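Local atomic coordinates of putative modulator of DNA gyrase (Bacteroides thetaiotaomicron, PDB entry 1VPB), a protein that is probably a metallopeptidase of the PmbA/TldD (U62) family. Residues A[417-420]-A[421-424]; A[331-334]-A[335-338]. One frame throughout, in Å; residues are numbered along the deposited sequence.

Interaction 1 of 2, residues A[417-420]-A[421-424]; sequences ITLW and NSLV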
# COMPACT_ATOMS: atom_id res chain seq x y z
N ILE A 417 -26.90 8.83 -4.49
CA ILE A 417 -28.24 8.67 -3.94
C ILE A 417 -29.27 8.43 -5.02
O ILE A 417 -30.05 7.49 -4.92
CB ILE A 417 -28.62 9.89 -3.03
CG1 ILE A 417 -27.70 10.00 -1.86
CG2 ILE A 417 -30.04 9.77 -2.51
CD1 ILE A 417 -28.00 11.23 -1.03
N THR A 418 -29.28 9.27 -6.06
CA THR A 418 -30.22 9.08 -7.17
C THR A 418 -29.90 7.82 -7.96
O THR A 418 -30.79 7.14 -8.50
CB THR A 418 -30.36 10.34 -8.06
OG1 THR A 418 -29.08 10.97 -8.28
CG2 THR A 418 -31.19 11.39 -7.32
N LEU A 419 -28.63 7.47 -8.06
CA LEU A 419 -28.27 6.19 -8.65
C LEU A 419 -28.97 5.03 -7.92
O LEU A 419 -29.68 4.23 -8.55
CB LEU A 419 -26.78 5.95 -8.59
CG LEU A 419 -26.37 4.59 -9.18
CD1 LEU A 419 -26.61 4.42 -10.67
CD2 LEU A 419 -24.93 4.32 -8.85
N TRP A 420 -28.83 5.01 -6.61
CA TRP A 420 -29.40 3.93 -5.81
C TRP A 420 -30.94 4.09 -5.74
O TRP A 420 -31.64 3.13 -5.45
CB TRP A 420 -28.71 3.82 -4.47
CG TRP A 420 -27.40 3.10 -4.61
CD1 TRP A 420 -26.16 3.65 -4.66
CD2 TRP A 420 -27.22 1.69 -4.80
NE1 TRP A 420 -25.20 2.67 -4.83
CE2 TRP A 420 -25.83 1.46 -4.92
CE3 TRP A 420 -28.09 0.60 -4.88
CZ2 TRP A 420 -25.30 0.20 -5.12
CZ3 TRP A 420 -27.55 -0.67 -5.02
CH2 TRP A 420 -26.17 -0.86 -5.15
N ASN A 421 -31.45 5.28 -6.03
CA ASN A 421 -32.91 5.45 -6.16
C ASN A 421 -33.42 4.90 -7.48
O ASN A 421 -34.64 4.74 -7.63
CB ASN A 421 -33.33 6.92 -6.03
CG ASN A 421 -34.75 7.06 -5.54
OD1 ASN A 421 -35.17 6.29 -4.70
ND2 ASN A 421 -35.49 8.06 -6.03
N SER A 422 -32.52 4.65 -8.46
CA SER A 422 -32.92 4.16 -9.79
C SER A 422 -32.66 2.64 -10.04
O SER A 422 -32.89 2.15 -11.13
CB SER A 422 -32.24 5.00 -10.88
OG SER A 422 -30.88 4.70 -10.91
N LEU A 423 -32.27 1.93 -8.98
CA LEU A 423 -32.16 0.46 -8.98
C LEU A 423 -33.53 -0.15 -9.27
O LEU A 423 -34.47 0.07 -8.49
CB LEU A 423 -31.67 -0.02 -7.62
CG LEU A 423 -31.43 -1.52 -7.45
CD1 LEU A 423 -30.20 -1.95 -8.24
CD2 LEU A 423 -31.24 -1.84 -5.99
N VAL A 424 -33.63 -0.91 -10.38
CA VAL A 424 -34.90 -1.54 -10.76
C VAL A 424 -34.94 -3.03 -10.58
O VAL A 424 -36.03 -3.58 -10.55
CB VAL A 424 -35.30 -1.23 -12.21
CG1 VAL A 424 -35.64 0.24 -12.32
CG2 VAL A 424 -34.23 -1.65 -13.18
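At the C-terminal end of helix 416-421, Leu-419 and Ser-422 meet where the chain leaves its last turn and heads into strand 423-426. The carbonyl of Leu-419 is gripped twice by one residue. Ser-422 N donates to Leu-419 O at 2.9 Å, well above the carbonyl plane, while the hydroxyl of the same serine donates from much nearer that plane, with Ser-422 OG 2.7 Å from Leu-419 O. The hydroxyl can bend back this far because chi1 of 71° sets OG between the serine's own N and carbonyl carbon, facing the helix end. One residue earlier, Asn-421 N still gives an i to i-4 helical bond to Ile-417 O at 2.8 Å, though a bent one, with an angle of 134° at the hydrogen. On the buried side Trp-420 and Leu-423 run side by side in the same direction. The methyl CD2 of Leu-423 sits at the edge of the indole, near its plane, 4.0 Å from Trp-420 CZ3. At the pyrrole end of the indole, NE1 donates to the carbonyl of Leu-259 on helix 256-265. Leu-260 and Met-263 of that helix also touch the tryptophan side chain, Phe-443 of strand 441-443 stacks with its ring edge-to-face, and Val-424 pairs through its backbone with Val-442, joining strand 423-426 to strand 441-443.

Interaction 2 of 2, residues A[331-334]-A[335-338]; sequences FIDT and YNAK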
# COMPACT_ATOMS: atom_id res chain seq x y z
N PHE A 331 -23.06 3.08 11.32
CA PHE A 331 -22.08 2.23 11.96
C PHE A 331 -21.21 3.13 12.85
O PHE A 331 -20.24 3.67 12.36
CB PHE A 331 -21.27 1.46 10.94
CG PHE A 331 -22.06 0.40 10.25
CD1 PHE A 331 -22.38 -0.76 10.92
CD2 PHE A 331 -22.51 0.56 8.95
CE1 PHE A 331 -23.17 -1.73 10.33
CE2 PHE A 331 -23.32 -0.42 8.37
CZ PHE A 331 -23.63 -1.53 9.07
N ILE A 332 -21.63 3.25 14.10
CA ILE A 332 -21.05 4.23 15.04
C ILE A 332 -20.38 3.52 16.20
O ILE A 332 -21.04 2.84 16.95
CB ILE A 332 -22.10 5.15 15.52
CG1 ILE A 332 -22.81 5.80 14.33
CG2 ILE A 332 -21.44 6.30 16.31
CD1 ILE A 332 -23.90 6.69 14.74
N ASP A 333 -19.07 3.68 16.32
CA ASP A 333 -18.39 3.08 17.46
C ASP A 333 -18.52 3.96 18.71
O ASP A 333 -19.15 5.04 18.72
CB ASP A 333 -16.93 2.77 17.14
CG ASP A 333 -16.06 4.00 17.10
OD1 ASP A 333 -16.58 5.15 17.06
OD2 ASP A 333 -14.84 3.86 17.00
N THR A 334 -17.92 3.49 19.80
CA THR A 334 -18.13 4.10 21.11
C THR A 334 -17.62 5.54 21.08
O THR A 334 -18.29 6.47 21.54
CB THR A 334 -17.43 3.27 22.18
OG1 THR A 334 -18.08 1.98 22.30
CG2 THR A 334 -17.61 3.87 23.57
N TYR A 335 -16.42 5.72 20.55
CA TYR A 335 -15.79 7.04 20.48
C TYR A 335 -16.61 8.06 19.70
O TYR A 335 -16.94 9.13 20.21
CB TYR A 335 -14.44 6.89 19.86
CG TYR A 335 -13.67 8.14 19.72
CD1 TYR A 335 -13.21 8.83 20.85
CD2 TYR A 335 -13.34 8.63 18.48
CE1 TYR A 335 -12.50 9.98 20.72
CE2 TYR A 335 -12.60 9.77 18.34
CZ TYR A 335 -12.18 10.45 19.47
OH TYR A 335 -11.42 11.59 19.26
N ASN A 336 -16.98 7.74 18.45
CA ASN A 336 -17.78 8.64 17.67
C ASN A 336 -19.19 8.86 18.22
O ASN A 336 -19.76 9.96 18.10
CB ASN A 336 -17.77 8.22 16.20
CG ASN A 336 -16.46 8.45 15.55
OD1 ASN A 336 -16.01 9.60 15.41
ND2 ASN A 336 -15.80 7.38 15.16
N ALA A 337 -19.76 7.83 18.83
CA ALA A 337 -21.04 7.99 19.51
C ALA A 337 -20.92 9.07 20.61
O ALA A 337 -21.74 9.99 20.69
CB ALA A 337 -21.54 6.67 20.10
N LYS A 338 -19.87 8.97 21.43
CA LYS A 338 -19.67 9.95 22.50
C LYS A 338 -19.48 11.36 21.96
O LYS A 338 -20.09 12.32 22.49
CB LYS A 338 -18.50 9.53 23.39
CG LYS A 338 -18.44 10.29 24.72
CD LYS A 338 -17.63 9.58 25.72
CE LYS A 338 -17.37 10.43 26.98
NZ LYS A 338 -18.69 10.73 27.68
O HOH W 1 -17.73 4.88 14.05
O HOH W 2 -14.54 3.54 19.84
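Asp-333 caps the N terminus of helix 334-340, and its carboxylate meets Asn-336 through a single oxygen. Asn-336 N donates to Asp-333 OD1 at 3.0 Å and 166°, the classic N-cap bond. The amide of the same asparagine adds a second, more bent bond, with Asn-336 ND2 also 3.0 Å from Asp-333 OD1. Both donors use the syn side of the oxygen but come from opposite faces of the carboxylate plane, which lies only 24° from the plane of the asparagine amide. Beside the cap, on the Ile-332 side, the packing is close: Ile-332 CG2, anti to its own N, presses against the first turn, 3.4 Å from Ala-337 N and 3.8 Å from Ala-337 CB. There the regular helical bonding begins, with Ala-337 N 2.9 Å from Asp-333 O. The other side is watery. One water takes the N-H of Asp-333, donates to Phe-331 O and receives a weak bond from Asn-336 ND2; a second accepts from Tyr-335 N at 3.0 Å and weakly bridges to Asp-333 OD2. Lys-338 extends away from the capping residues, and the hydroxyl of Tyr-335 leaves them for Asp-107 and Lys-339. The carboxylate thus sits at the end of the helix where amide N-H groups point outward, and the positive end of the helix dipole probably favours its charged form.

How the interactions relate
Going from the N terminus, the chain comes to interaction 2 first: the loop after strand 326-327 closes there onto the start of helix 334-340. It then runs through strand 352-354, helix 361-366 and the long strands 370-378, 388-399 and 402-413 before interaction 1 closes the turn from helix 416-421 into strand 423-426. The two lie in series, neither nested nor crossed, and do not touch: their centres are 29 Å apart and their nearest atoms about 14 Å. One begins a helix and the other ends one. Interaction 2 adjoins helix 269-273, whereas interaction 1 links helix 256-265 to the mixed sheet that contains strands 423-426 and 441-443.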